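Local coordinates for protein malate Synthase (PDB 3OYZ) that catalyses the magnesium-dependent condensation of acetyl-CoA with glyoxylate and hydrolysis of the resulting malyl-CoA to malate and CoA in the glyoxylate cycle, at residues N50-A53 / M58-E61; E239-R244 / V265-S270; K195-M200 / P207-L212; D345-M350 / V425-E430. One frame throughout, in Å; residues are numbered along the deposited sequence. Where two conformers were deposited one is given.

Three of the four contacts belong to the TIM barrel and one to the C-terminal helices. Interaction 1 is polar and partly buried, tying an active-site loop to the helix that follows it. Interaction 2, among the outer barrel helices, pairs a tyrosine packed on a barrel strand with a more exposed salt-bridge network. Interaction 3 is the fully buried one, apolar in its side chains, with a carbonyl bound to potassium at a subunit boundary. Interactions 2 and 3 touch, Arg244 NH2 lying 3.7 Å from Ala208 O. Interaction 4, centred about 25 Å from the chain centre and away from the annotated sites, again relies on an arginine, here laid over a valine.

Interaction 1 of 4, residues N50-A53 / M58-E61; sequences NEDA and MRDE. With ACO (acetyl coenzyme *a), chain B.
Asn50 and Arg59 mark the closest backbone approach, their CA atoms 5.9 Å apart where loop 50-53 faces the first turn of helix 59-73. Each sends its polar end to the other segment's main chain. Asn50 ND2 donates to Arg59 O at 3.0 Å in a fairly straight bond (159°), the acceptor lying in the amide plane; OD1 turns instead to the hydroxyl of Thr19. Arg59, extended from CG to NE, runs past the Asn50 carbonyl, with CG 3.2 Å from Asn50 O. The edge of its guanidinium then meets Glu51 O, to which Arg59 NH2 (2.9 Å) and Arg59 NE (3.4 Å) each make a weak bond. Arg59 NH2 also forms a salt bridge with Asp52 OD1 at 3.6 Å, the two flat groups only 14° from coplanar. Arg59 thus sits behind Asp52, a magnesium-binding residue whose CB lies 3.7 Å from the acetyl oxygen O of acetyl-CoA. On the substrate side, Glu51 OE1 accepts from Asp52 N and pairs with Arg84, which binds glyoxylate. The loop follows barrel strand 45-49; helix 92-105 packs against Asn50, while Asp52 touches helix 389-395.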
loop_
_atom_site.group_PDB
_atom_site.type_symbol
_atom_site.label_atom_id
_atom_site.label_comp_id
_atom_site.label_asym_id
_atom_site.label_seq_id
_atom_site.Cartn_x
_atom_site.Cartn_y
_atom_site.Cartn_z
ATOM N N ASN A 50 13.594 8.241 -27.222
ATOM C CA ASN A 50 13.408 9.589 -27.692
ATOM C C ASN A 50 12.871 10.606 -26.708
ATOM O O ASN A 50 12.672 11.765 -27.085
ATOM C CB ASN A 50 12.558 9.593 -28.965
ATOM C CG ASN A 50 13.098 10.615 -30.007
ATOM O OD1 ASN A 50 14.319 10.728 -30.212
ATOM N ND2 ASN A 50 12.206 11.343 -30.643
ATOM N N GLU A 51 12.625 10.173 -25.466
ATOM C CA GLU A 51 12.070 11.083 -24.465
ATOM C C GLU A 51 13.176 11.506 -23.525
ATOM O O GLU A 51 14.148 12.113 -24.033
ATOM C CB GLU A 51 10.885 10.452 -23.702
ATOM C CG GLU A 51 10.112 11.511 -22.913
ATOM C CD GLU A 51 9.820 11.095 -21.473
ATOM O OE1 GLU A 51 10.587 10.324 -20.894
ATOM O OE2 GLU A 51 8.880 11.595 -20.840
ATOM N N ASP A 52 13.115 11.178 -22.222
ATOM C CA ASP A 52 14.055 11.812 -21.277
ATOM C C ASP A 52 15.554 11.489 -21.463
ATOM O O ASP A 52 16.404 12.219 -20.966
ATOM C CB ASP A 52 13.619 11.847 -19.810
ATOM C CG ASP A 52 12.457 12.863 -19.591
ATOM O OD1 ASP A 52 12.023 13.554 -20.548
ATOM O OD2 ASP A 52 11.976 13.116 -18.475
ATOM N N ALA A 53 15.880 10.423 -22.169
ATOM C CA ALA A 53 17.296 10.144 -22.463
ATOM C C ALA A 53 17.936 11.114 -23.450
ATOM O O ALA A 53 19.168 11.222 -23.490
ATOM C CB ALA A 53 17.453 8.717 -22.973
ATOM N N MET A 58 17.287 17.701 -29.834
ATOM C CA MET A 58 17.812 16.526 -30.510
ATOM C C MET A 58 16.835 15.426 -30.915
ATOM O O MET A 58 17.256 14.406 -31.476
ATOM C CB MET A 58 18.953 15.894 -29.712
ATOM C CG MET A 58 20.185 16.774 -29.502
ATOM S SD MET A 58 21.165 16.837 -31.042
ATOM C CE MET A 58 20.143 17.690 -32.262
ATOM N N ARG A 59 15.537 15.619 -30.670
ATOM C CA ARG A 59 14.584 14.505 -30.742
ATOM C C ARG A 59 14.098 14.258 -32.146
ATOM O O ARG A 59 13.759 13.135 -32.509
ATOM C CB ARG A 59 13.357 14.773 -29.840
ATOM C CG ARG A 59 13.717 14.501 -28.368
ATOM C CD ARG A 59 12.556 14.977 -27.417
ATOM N NE ARG A 59 12.960 14.617 -26.060
ATOM C CZ ARG A 59 12.545 15.182 -24.943
ATOM N NH1 ARG A 59 11.599 16.093 -24.994
ATOM N NH2 ARG A 59 13.031 14.765 -23.779
ATOM N N ASP A 60 14.064 15.309 -32.961
ATOM C CA ASP A 60 13.794 15.048 -34.369
ATOM C C ASP A 60 14.872 14.225 -35.064
ATOM O O ASP A 60 14.575 13.289 -35.810
ATOM C CB ASP A 60 13.550 16.375 -35.082
ATOM C CG ASP A 60 12.176 16.951 -34.730
ATOM O OD1 ASP A 60 12.027 18.187 -34.733
ATOM O OD2 ASP A 60 11.247 16.180 -34.383
ATOM N N GLU A 61 16.120 14.503 -34.719
ATOM C CA GLU A 61 17.237 13.716 -35.266
ATOM C C GLU A 61 17.241 12.328 -34.632
ATOM O O GLU A 61 17.379 11.304 -35.320
ATOM C CB GLU A 61 18.566 14.437 -35.037
ATOM C CG GLU A 61 19.774 13.639 -35.595
ATOM C CD GLU A 61 21.118 14.364 -35.418
ATOM O OE1 GLU A 61 21.203 15.508 -34.922
ATOM O OE2 GLU A 61 22.148 13.743 -35.749
HETATM N N1A ACO B . 22.971 2.786 -24.237
HETATM C C2A ACO B . 23.972 2.481 -25.084
HETATM N N3A ACO B . 25.255 2.539 -24.686
HETATM C C4A ACO B . 25.628 2.922 -23.438
HETATM C C5A ACO B . 24.548 3.260 -22.485
HETATM C C6A ACO B . 23.154 3.211 -22.966
HETATM N N6A ACO B . 22.197 3.577 -22.072
HETATM N N7A ACO B . 25.123 3.609 -21.328
HETATM C C8A ACO B . 26.462 3.526 -21.516
HETATM N N9A ACO B . 26.759 3.073 -22.741
HETATM C C1B ACO B . 28.159 2.851 -23.228
HETATM C C2B ACO B . 29.027 3.973 -22.675
HETATM O O2B ACO B . 28.947 5.093 -23.556
HETATM C C3B ACO B . 30.400 3.335 -22.597
HETATM O O3B ACO B . 30.836 3.368 -23.960
HETATM P P3B ACO B . 32.398 3.332 -24.482
HETATM O O7A ACO B . 32.460 1.879 -24.928
HETATM O O8A ACO B . 33.134 3.729 -23.219
HETATM O O9A ACO B . 32.522 4.370 -25.574
HETATM C C4B ACO B . 30.066 1.909 -22.194
HETATM O O4B ACO B . 28.756 1.644 -22.717
HETATM C C5B ACO B . 30.000 1.751 -20.680
HETATM O O5B ACO B . 29.400 2.940 -20.164
HETATM P P1A ACO B . 29.413 3.298 -18.600
HETATM O O1A ACO B . 30.760 3.625 -18.041
HETATM O O2A ACO B . 28.751 2.117 -17.952
HETATM O O3A ACO B . 28.497 4.583 -18.323
HETATM P P2A ACO B . 28.964 6.067 -18.706
HETATM O O4A ACO B . 29.520 5.792 -20.066
HETATM O O5A ACO B . 29.568 6.683 -17.462
HETATM O O6A ACO B . 27.609 6.950 -18.882
HETATM C CBP ACO B . 25.242 7.540 -18.565
HETATM C CCP ACO B . 26.538 7.025 -17.928
HETATM C CDP ACO B . 25.442 8.935 -19.156
HETATM C CEP ACO B . 24.219 7.664 -17.443
HETATM C CAP ACO B . 24.744 6.643 -19.704
HETATM O OAP ACO B . 24.818 5.325 -19.177
HETATM C C9P ACO B . 23.313 6.905 -20.128
HETATM O O9P ACO B . 23.035 7.931 -20.758
HETATM N N8P ACO B . 22.402 5.992 -19.753
HETATM C C7P ACO B . 21.009 6.175 -20.140
HETATM C C6P ACO B . 20.291 7.280 -19.350
HETATM C C5P ACO B . 18.821 7.123 -19.694
HETATM O O5P ACO B . 18.465 6.226 -20.456
HETATM N N4P ACO B . 17.993 7.966 -19.078
HETATM C C3P ACO B . 16.549 7.961 -19.230
HETATM C C2P ACO B . 15.914 6.719 -18.600
HETATM S S1P ACO B . 15.647 7.306 -16.953
HETATM C C ACO B . 14.264 8.264 -16.910
HETATM O O ACO B . 13.743 8.738 -17.901
HETATM C CH3 ACO B . 13.705 8.572 -15.554
#

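Interaction 2 of 4, residues E239-R244 / V265-S270; sequences EGYRER and VEANTS
Tyr241, Arg242, Glu266 and Ala267 join two outer helices of the TIM barrel, 238-249 and 261-269, which precede and follow strand 255-258. The short helical segments run in similar directions, their axes 10.4 Å apart and crossing at -30°. The apolar part centres on Tyr241, whose CG stands anti to the backbone N (chi1 -166°), aiming the ring into the cleft. Glu266 CB meets the ring at its edge, 4.0 Å from CD2, and Ala267 CB approaches the phenol end, 3.5 Å from OH. That hydroxyl bonds to Ser258 OG and Trp257 O, so the tyrosine is anchored on the barrel strand beneath. Toward solvent the chemistry becomes ionic. Arg242 grips the Glu266 carboxylate side-on: NE reaches OE1 at 2.8 Å, nearly in the guanidinium plane, and NH2 reaches OE2 at 3.0 Å, both on the syn side. Glu266 bends at chi2 to present both oxygens, and a long ion pair from Arg242 NH1 to Glu239 OE1 extends the network along the first helix. A water completes the contact, donating to Arg242 O at 2.8 Å and hydrogen-bonded to Ser270 OG at 2.7 Å.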
loop_
_atom_site.group_PDB
_atom_site.type_symbol
_atom_site.label_atom_id
_atom_site.label_comp_id
_atom_site.label_asym_id
_atom_site.label_seq_id
_atom_site.Cartn_x
_atom_site.Cartn_y
_atom_site.Cartn_z
ATOM N N GLU A 239 25.812 -3.320 -5.499
ATOM C CA GLU A 239 25.177 -4.041 -4.415
ATOM C C GLU A 239 23.736 -3.524 -4.164
ATOM O O GLU A 239 22.838 -4.334 -3.952
ATOM C CB GLU A 239 26.032 -3.950 -3.141
ATOM C CG GLU A 239 25.509 -4.847 -2.044
ATOM C CD GLU A 239 25.407 -6.327 -2.475
ATOM O OE1 GLU A 239 26.274 -6.803 -3.261
ATOM O OE2 GLU A 239 24.444 -7.007 -2.025
ATOM N N GLY A 240 23.548 -2.206 -4.184
ATOM C CA GLY A 240 22.228 -1.550 -4.103
ATOM C C GLY A 240 21.265 -2.035 -5.179
ATOM O O GLY A 240 20.137 -2.341 -4.883
ATOM N N TYR A 241 21.710 -2.139 -6.428
ATOM C CA TYR A 241 20.886 -2.599 -7.531
ATOM C C TYR A 241 20.467 -4.024 -7.235
ATOM O O TYR A 241 19.273 -4.351 -7.380
ATOM C CB TYR A 241 21.638 -2.487 -8.843
ATOM C CG TYR A 241 20.881 -2.598 -10.164
ATOM C CD1 TYR A 241 19.719 -1.853 -10.420
ATOM C CD2 TYR A 241 21.397 -3.408 -11.181
ATOM C CE1 TYR A 241 19.087 -1.926 -11.692
ATOM C CE2 TYR A 241 20.802 -3.501 -12.426
ATOM C CZ TYR A 241 19.658 -2.746 -12.675
ATOM O OH TYR A 241 19.144 -2.868 -13.937
ATOM N N ARG A 242 21.386 -4.845 -6.724
ATOM C CA ARG A 242 20.996 -6.217 -6.418
ATOM C C ARG A 242 19.954 -6.315 -5.319
ATOM O O ARG A 242 19.027 -7.112 -5.439
ATOM C CB ARG A 242 22.167 -7.123 -5.966
ATOM C CG ARG A 242 23.128 -7.504 -7.064
ATOM C CD ARG A 242 24.391 -8.096 -6.429
ATOM N NE ARG A 242 25.274 -8.408 -7.538
ATOM C CZ ARG A 242 26.542 -8.774 -7.414
ATOM N NH1 ARG A 242 27.064 -8.893 -6.201
ATOM N NH2 ARG A 242 27.258 -9.036 -8.506
ATOM N N GLU A 243 20.142 -5.574 -4.237
ATOM C CA GLU A 243 19.184 -5.581 -3.118
ATOM C C GLU A 243 17.781 -5.058 -3.567
ATOM O O GLU A 243 16.752 -5.566 -3.097
ATOM C CB GLU A 243 19.701 -4.614 -2.040
ATOM C CG GLU A 243 20.907 -5.227 -1.286
ATOM C CD GLU A 243 21.521 -4.262 -0.270
ATOM O OE1 GLU A 243 21.160 -3.054 -0.245
ATOM O OE2 GLU A 243 22.407 -4.713 0.494
ATOM N N ARG A 244 17.758 -4.036 -4.430
ATOM C CA ARG A 244 16.484 -3.507 -4.963
ATOM C C ARG A 244 15.799 -4.592 -5.801
ATOM O O ARG A 244 14.589 -4.838 -5.679
ATOM C CB ARG A 244 16.747 -2.253 -5.799
ATOM C CG ARG A 244 15.482 -1.765 -6.511
ATOM C CD ARG A 244 14.374 -1.526 -5.391
ATOM N NE ARG A 244 13.377 -0.677 -6.022
ATOM C CZ ARG A 244 13.246 0.620 -5.827
ATOM N NH1 ARG A 244 13.969 1.286 -4.901
ATOM N NH2 ARG A 244 12.382 1.219 -6.618
ATOM N N VAL A 265 23.635 -6.655 -17.490
ATOM C CA VAL A 265 24.172 -7.969 -17.133
ATOM C C VAL A 265 23.677 -8.315 -15.745
ATOM O O VAL A 265 23.227 -9.420 -15.521
ATOM C CB VAL A 265 25.741 -8.022 -17.121
ATOM C CG1 VAL A 265 26.204 -9.410 -16.574
ATOM C CG2 VAL A 265 26.295 -7.769 -18.537
ATOM N N GLU A 266 23.838 -7.431 -14.768
ATOM C CA GLU A 266 23.368 -7.752 -13.400
ATOM C C GLU A 266 21.873 -8.128 -13.341
ATOM O O GLU A 266 21.451 -9.141 -12.772
ATOM C CB GLU A 266 23.600 -6.537 -12.499
ATOM C CG GLU A 266 25.072 -6.350 -12.145
ATOM C CD GLU A 266 25.574 -7.354 -11.088
ATOM O OE1 GLU A 266 24.785 -7.823 -10.239
ATOM O OE2 GLU A 266 26.764 -7.718 -11.104
ATOM N N ALA A 267 21.060 -7.342 -14.042
ATOM C CA ALA A 267 19.619 -7.542 -13.949
ATOM C C ALA A 267 19.225 -8.781 -14.738
ATOM O O ALA A 267 18.223 -9.405 -14.426
ATOM C CB ALA A 267 18.868 -6.275 -14.475
ATOM N N ASN A 268 19.988 -9.200 -15.741
ATOM C CA ASN A 268 19.706 -10.488 -16.435
ATOM C C ASN A 268 19.969 -11.730 -15.600
ATOM O O ASN A 268 19.323 -12.786 -15.762
ATOM C CB ASN A 268 20.474 -10.614 -17.760
ATOM C CG ASN A 268 19.726 -10.054 -18.942
ATOM O OD1 ASN A 268 18.484 -10.028 -18.956
ATOM N ND2 ASN A 268 20.476 -9.549 -19.931
ATOM N N THR A 269 20.883 -11.595 -14.654
ATOM C CA THR A 269 21.305 -12.734 -13.831
ATOM C C THR A 269 20.558 -12.815 -12.521
ATOM O O THR A 269 20.265 -13.896 -12.016
ATOM C CB THR A 269 22.797 -12.556 -13.345
ATOM O OG1 THR A 269 23.584 -11.968 -14.383
ATOM C CG2 THR A 269 23.391 -13.864 -12.952
ATOM N N SER A 270 20.263 -11.661 -11.944
ATOM C CA SER A 270 19.643 -11.636 -10.630
ATOM C C SER A 270 18.409 -12.524 -10.420
ATOM O O SER A 270 18.369 -13.177 -9.390
ATOM C CB SER A 270 19.299 -10.212 -10.194
ATOM O OG SER A 270 18.315 -10.326 -9.164
HETATM O O HOH W 1 19.621 -9.339 -6.997
#

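Interaction 3 of 4, residues K195-M200 / P207-L212; sequences KDMRAM and PAWPEL. With K (potassium ion), chain F.
Trp209 brings the six-membered end of its indole up to Met197 and Ala199, at the point where helix 190-197 of the TIM barrel ends in a Schellman motif. Arg198 makes the turn with a positive phi of 65°, and this swings Ala199 round to the same indole that Met197 touches. Met197 CB comes within 3.6 Å of Trp209 CH2. Bends at chi2 and chi3 bring the tip of the methionine back to the ring, with Met197 CE 3.7 Å from Trp209 CZ3. Ala199 CB sits 3.6 Å from Trp209 CZ2 and also meets Pro207 CG at 4.0 Å; Pro207 CB in turn covers one face of the indole, offset toward its rim. No hydrogen bond links the two segments, which meet through apolar side chains; the contact closes the loop between helices 190-197 and 210-223. Trp209 occupies the N-cap position of helix 210-223, and its NE1 bonds to Thr194 OG1 while Tyr193 meets it edge-to-face. At the end of helix 190-197 Met197 O binds a potassium ion at 2.7 Å, a site completed in part by Ser217 OG, Ser221 OG and Gly252 O of the third subunit.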
loop_
_atom_site.group_PDB
_atom_site.type_symbol
_atom_site.label_atom_id
_atom_site.label_comp_id
_atom_site.label_asym_id
_atom_site.label_seq_id
_atom_site.Cartn_x
_atom_site.Cartn_y
_atom_site.Cartn_z
ATOM N N LYS A 195 8.449 13.494 -8.432
ATOM C CA LYS A 195 8.045 14.839 -8.831
ATOM C C LYS A 195 6.532 15.057 -8.651
ATOM O O LYS A 195 6.038 15.974 -8.005
ATOM C CB LYS A 195 8.464 15.043 -10.300
ATOM C CG LYS A 195 7.830 16.238 -11.047
ATOM C CD LYS A 195 8.251 16.390 -12.515
ATOM C CE LYS A 195 7.656 15.431 -13.543
ATOM N NZ LYS A 195 6.254 15.059 -13.212
ATOM N N ASP A 196 5.775 14.162 -9.279
ATOM C CA ASP A 196 4.313 14.287 -9.287
ATOM C C ASP A 196 3.760 14.173 -7.883
ATOM O O ASP A 196 2.809 14.860 -7.546
ATOM C CB ASP A 196 3.723 13.242 -10.280
ATOM C CG ASP A 196 2.164 13.381 -10.405
ATOM O OD1 ASP A 196 1.735 14.348 -11.053
ATOM O OD2 ASP A 196 1.358 12.595 -9.838
ATOM N N MET A 197 4.341 13.312 -7.041
ATOM C CA MET A 197 3.920 13.111 -5.669
ATOM C C MET A 197 4.471 14.227 -4.756
ATOM O O MET A 197 3.991 14.330 -3.591
ATOM C CB MET A 197 4.342 11.703 -5.159
ATOM C CG MET A 197 3.678 10.507 -6.008
ATOM S SD MET A 197 1.921 10.410 -5.387
ATOM C CE MET A 197 2.235 9.404 -3.927
ATOM N N ARG A 198 5.406 15.056 -5.259
ATOM C CA ARG A 198 6.020 16.132 -4.430
ATOM C C ARG A 198 6.843 15.569 -3.263
ATOM O O ARG A 198 6.906 16.156 -2.195
ATOM C CB ARG A 198 5.075 17.262 -3.959
ATOM C CG ARG A 198 4.267 17.821 -5.144
ATOM C CD ARG A 198 3.501 19.114 -4.951
ATOM N NE ARG A 198 2.690 19.091 -3.749
ATOM C CZ ARG A 198 2.146 20.196 -3.241
ATOM N NH1 ARG A 198 2.350 21.374 -3.843
ATOM N NH2 ARG A 198 1.432 20.123 -2.131
ATOM N N ALA A 199 7.536 14.456 -3.475
ATOM C CA ALA A 199 8.206 13.872 -2.366
ATOM C C ALA A 199 9.589 14.543 -2.253
ATOM O O ALA A 199 10.127 15.058 -3.224
ATOM C CB ALA A 199 8.343 12.372 -2.554
ATOM N N MET A 200 10.192 14.408 -1.084
ATOM C CA MET A 200 11.572 14.860 -0.930
ATOM C C MET A 200 12.298 14.006 0.077
ATOM O O MET A 200 11.718 13.324 0.935
ATOM C CB MET A 200 11.640 16.369 -0.676
ATOM C CG MET A 200 11.057 16.870 0.615
ATOM S SD MET A 200 10.833 18.678 0.475
ATOM C CE MET A 200 10.228 18.873 2.108
ATOM N N PRO A 207 12.964 8.276 -3.113
ATOM C CA PRO A 207 12.319 7.375 -2.168
ATOM C C PRO A 207 12.164 5.950 -2.785
ATOM O O PRO A 207 12.141 5.740 -3.989
ATOM C CB PRO A 207 10.888 7.975 -2.005
ATOM C CG PRO A 207 10.952 9.310 -2.585
ATOM C CD PRO A 207 12.099 9.358 -3.601
ATOM N N ALA A 208 11.940 4.952 -1.954
ATOM C CA ALA A 208 11.793 3.570 -2.396
ATOM C C ALA A 208 10.401 3.186 -2.956
ATOM O O ALA A 208 10.284 2.201 -3.717
ATOM C CB ALA A 208 12.217 2.670 -1.219
ATOM N N TRP A 209 9.370 3.965 -2.606
ATOM C CA TRP A 209 7.947 3.753 -3.053
ATOM C C TRP A 209 7.525 2.288 -3.118
ATOM O O TRP A 209 7.071 1.797 -4.161
ATOM C CB TRP A 209 7.805 4.342 -4.459
ATOM C CG TRP A 209 8.086 5.802 -4.551
ATOM C CD1 TRP A 209 9.053 6.435 -5.275
ATOM C CD2 TRP A 209 7.264 6.819 -3.965
ATOM N NE1 TRP A 209 8.881 7.781 -5.157
ATOM C CE2 TRP A 209 7.787 8.052 -4.365
ATOM C CE3 TRP A 209 6.099 6.782 -3.179
ATOM C CZ2 TRP A 209 7.227 9.279 -3.949
ATOM C CZ3 TRP A 209 5.507 7.997 -2.806
ATOM C CH2 TRP A 209 6.095 9.232 -3.172
ATOM N N PRO A 210 7.584 1.587 -1.978
ATOM C CA PRO A 210 7.167 0.173 -2.029
ATOM C C PRO A 210 5.746 -0.016 -2.492
ATOM O O PRO A 210 5.455 -0.970 -3.207
ATOM C CB PRO A 210 7.262 -0.316 -0.554
ATOM C CG PRO A 210 7.448 0.930 0.285
ATOM C CD PRO A 210 7.880 2.087 -0.614
ATOM N N GLU A 211 4.836 0.866 -2.074
ATOM C CA GLU A 211 3.420 0.721 -2.484
ATOM C C GLU A 211 3.186 0.910 -3.962
ATOM O O GLU A 211 2.362 0.187 -4.546
ATOM C CB GLU A 211 2.459 1.678 -1.753
ATOM C CG GLU A 211 2.519 1.531 -0.222
ATOM C CD GLU A 211 3.644 2.335 0.448
ATOM O OE1 GLU A 211 4.504 2.950 -0.261
ATOM O OE2 GLU A 211 3.702 2.299 1.702
ATOM N N LEU A 212 3.930 1.829 -4.577
ATOM C CA LEU A 212 3.815 1.962 -6.023
ATOM C C LEU A 212 4.149 0.649 -6.722
ATOM O O LEU A 212 3.453 0.256 -7.633
ATOM C CB LEU A 212 4.698 3.084 -6.568
ATOM C CG LEU A 212 4.781 3.199 -8.074
ATOM C CD1 LEU A 212 3.455 3.441 -8.840
ATOM C CD2 LEU A 212 5.929 4.117 -8.544
HETATM K K K F . 1.456 14.287 -2.666
#

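Interaction 4 of 4, residues D345-M350 / V425-E430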
loop_
_atom_site.group_PDB
_atom_site.type_symbol
_atom_site.label_atom_id
_atom_site.label_comp_id
_atom_site.label_asym_id
_atom_site.label_seq_id
_atom_site.Cartn_x
_atom_site.Cartn_y
_atom_site.Cartn_z
ATOM N N ASP A 345 23.405 23.974 -2.603
ATOM C CA ASP A 345 23.780 22.771 -3.339
ATOM C C ASP A 345 22.733 22.336 -4.382
ATOM O O ASP A 345 23.069 22.047 -5.541
ATOM C CB ASP A 345 24.035 21.633 -2.353
ATOM C CG ASP A 345 25.299 21.829 -1.548
ATOM O OD1 ASP A 345 26.338 22.182 -2.157
ATOM O OD2 ASP A 345 25.241 21.616 -0.316
ATOM N N ILE A 346 21.465 22.318 -3.959
ATOM C CA ILE A 346 20.343 21.955 -4.837
ATOM C C ILE A 346 20.255 22.796 -6.123
ATOM O O ILE A 346 20.258 22.247 -7.241
ATOM C CB ILE A 346 18.977 21.946 -4.089
ATOM C CG1 ILE A 346 18.898 20.723 -3.162
ATOM C CG2 ILE A 346 17.858 21.909 -5.103
ATOM C CD1 ILE A 346 18.198 21.015 -1.869
ATOM N N VAL A 347 20.218 24.112 -5.963
ATOM C CA VAL A 347 20.318 24.987 -7.126
ATOM C C VAL A 347 21.539 24.705 -8.030
ATOM O O VAL A 347 21.426 24.729 -9.261
ATOM C CB VAL A 347 20.416 26.445 -6.637
ATOM C CG1 VAL A 347 20.410 27.391 -7.832
ATOM C CG2 VAL A 347 19.336 26.733 -5.559
ATOM N N ASP A 348 22.692 24.422 -7.430
ATOM C CA ASP A 348 23.900 24.113 -8.192
ATOM C C ASP A 348 23.691 22.873 -9.077
ATOM O O ASP A 348 24.011 22.902 -10.283
ATOM C CB ASP A 348 25.103 23.844 -7.253
ATOM C CG ASP A 348 25.717 25.118 -6.627
ATOM O OD1 ASP A 348 25.353 26.232 -7.056
ATOM O OD2 ASP A 348 26.552 25.012 -5.685
ATOM N N SER A 349 23.188 21.778 -8.487
ATOM C CA SER A 349 22.963 20.560 -9.282
ATOM C C SER A 349 22.035 20.820 -10.458
ATOM O O SER A 349 22.234 20.275 -11.541
ATOM C CB SER A 349 22.397 19.434 -8.431
ATOM O OG SER A 349 23.191 19.310 -7.270
ATOM N N MET A 350 21.074 21.716 -10.254
ATOM C CA MET A 350 20.064 22.018 -11.262
ATOM C C MET A 350 20.599 22.830 -12.454
ATOM O O MET A 350 20.341 22.478 -13.618
ATOM C CB MET A 350 18.846 22.673 -10.598
ATOM C CG MET A 350 17.912 21.713 -9.825
ATOM S SD MET A 350 16.510 22.524 -9.008
ATOM C CE MET A 350 15.763 23.443 -10.352
ATOM N N VAL A 425 18.633 33.446 -0.098
ATOM C CA VAL A 425 17.217 33.681 -0.301
ATOM C C VAL A 425 16.880 34.191 -1.687
ATOM O O VAL A 425 15.924 33.696 -2.296
ATOM C CB VAL A 425 16.587 34.571 0.786
ATOM C CG1 VAL A 425 15.149 34.946 0.446
ATOM C CG2 VAL A 425 16.632 33.890 2.133
ATOM N N GLU A 426 17.631 35.177 -2.187
ATOM C CA GLU A 426 17.203 35.890 -3.393
ATOM C C GLU A 426 17.574 35.010 -4.565
ATOM O O GLU A 426 16.884 35.015 -5.584
ATOM C CB GLU A 426 17.794 37.301 -3.523
ATOM C CG GLU A 426 17.150 38.376 -2.610
ATOM C CD GLU A 426 15.609 38.281 -2.448
ATOM O OE1 GLU A 426 14.867 38.110 -3.455
ATOM O OE2 GLU A 426 15.127 38.401 -1.290
ATOM N N ARG A 427 18.598 34.186 -4.380
ATOM C CA ARG A 427 18.914 33.167 -5.386
ATOM C C ARG A 427 17.815 32.102 -5.581
ATOM O O ARG A 427 17.494 31.778 -6.728
ATOM C CB ARG A 427 20.247 32.493 -5.060
ATOM C CG ARG A 427 20.862 31.806 -6.261
ATOM C CD ARG A 427 22.363 31.740 -6.111
ATOM N NE ARG A 427 22.881 30.414 -5.800
ATOM C CZ ARG A 427 23.102 29.452 -6.696
ATOM N NH1 ARG A 427 22.794 29.635 -7.976
ATOM N NH2 ARG A 427 23.624 28.298 -6.298
ATOM N N ALA A 428 17.276 31.577 -4.473
ATOM C CA ALA A 428 16.196 30.567 -4.421
ATOM C C ALA A 428 14.963 31.126 -5.092
ATOM O O ALA A 428 14.391 30.497 -5.982
ATOM C CB ALA A 428 15.839 30.222 -2.989
ATOM N N MET A 429 14.600 32.340 -4.682
ATOM C CA MET A 429 13.491 33.025 -5.313
ATOM C C MET A 429 13.627 33.214 -6.808
ATOM O O MET A 429 12.610 33.508 -7.410
ATOM C CB MET A 429 13.139 34.348 -4.637
ATOM C CG MET A 429 12.763 34.220 -3.181
ATOM S SD MET A 429 11.526 32.902 -2.972
ATOM C CE MET A 429 9.987 33.637 -3.485
ATOM N N GLU A 430 14.788 32.960 -7.415
ATOM C CA GLU A 430 14.944 33.102 -8.865
ATOM C C GLU A 430 14.656 31.862 -9.701
ATOM O O GLU A 430 14.240 31.999 -10.851
ATOM C CB GLU A 430 16.367 33.522 -9.260
ATOM C CG GLU A 430 16.932 34.770 -8.600
ATOM C CD GLU A 430 16.538 36.065 -9.287
ATOM O OE1 GLU A 430 15.354 36.194 -9.684
ATOM O OE2 GLU A 430 17.422 36.943 -9.406
#
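Arg427 starts with CG anti to its own backbone N (chi1 -160°) and then bends at chi3 (107°), which swings the guanidinium across Val347 and up to Asp348. With CG1 anti to its N, Val347 holds this methyl over one face of the guanidinium, 3.3 Å from Arg427 NH1 and 3.6 Å from Arg427 CZ. Asp348 comes to the edge of the same group: its OD1 is 2.8 Å from Arg427 NH2 in a salt bridge whose hydrogen bond is weak because the N-H points well aside (129°). The two side chains cross at about a right angle. The contact joins helix 343-358 to helix 422-428, close to the end of the C-terminal helical region that follows the barrel, and the nearest CA atoms, of Val347 and Ala428, are 7.4 Å apart. Glu351 and Asp344, on the same helix as Asp348, take Arg427 NH1 and NE, so all three guanidinium nitrogens have acidic partners, which would keep the group from rotating. Behind the arginine, Val425 and Met429 pack on helix 397-408, and Ala428 O accepts from Gln403 NE2.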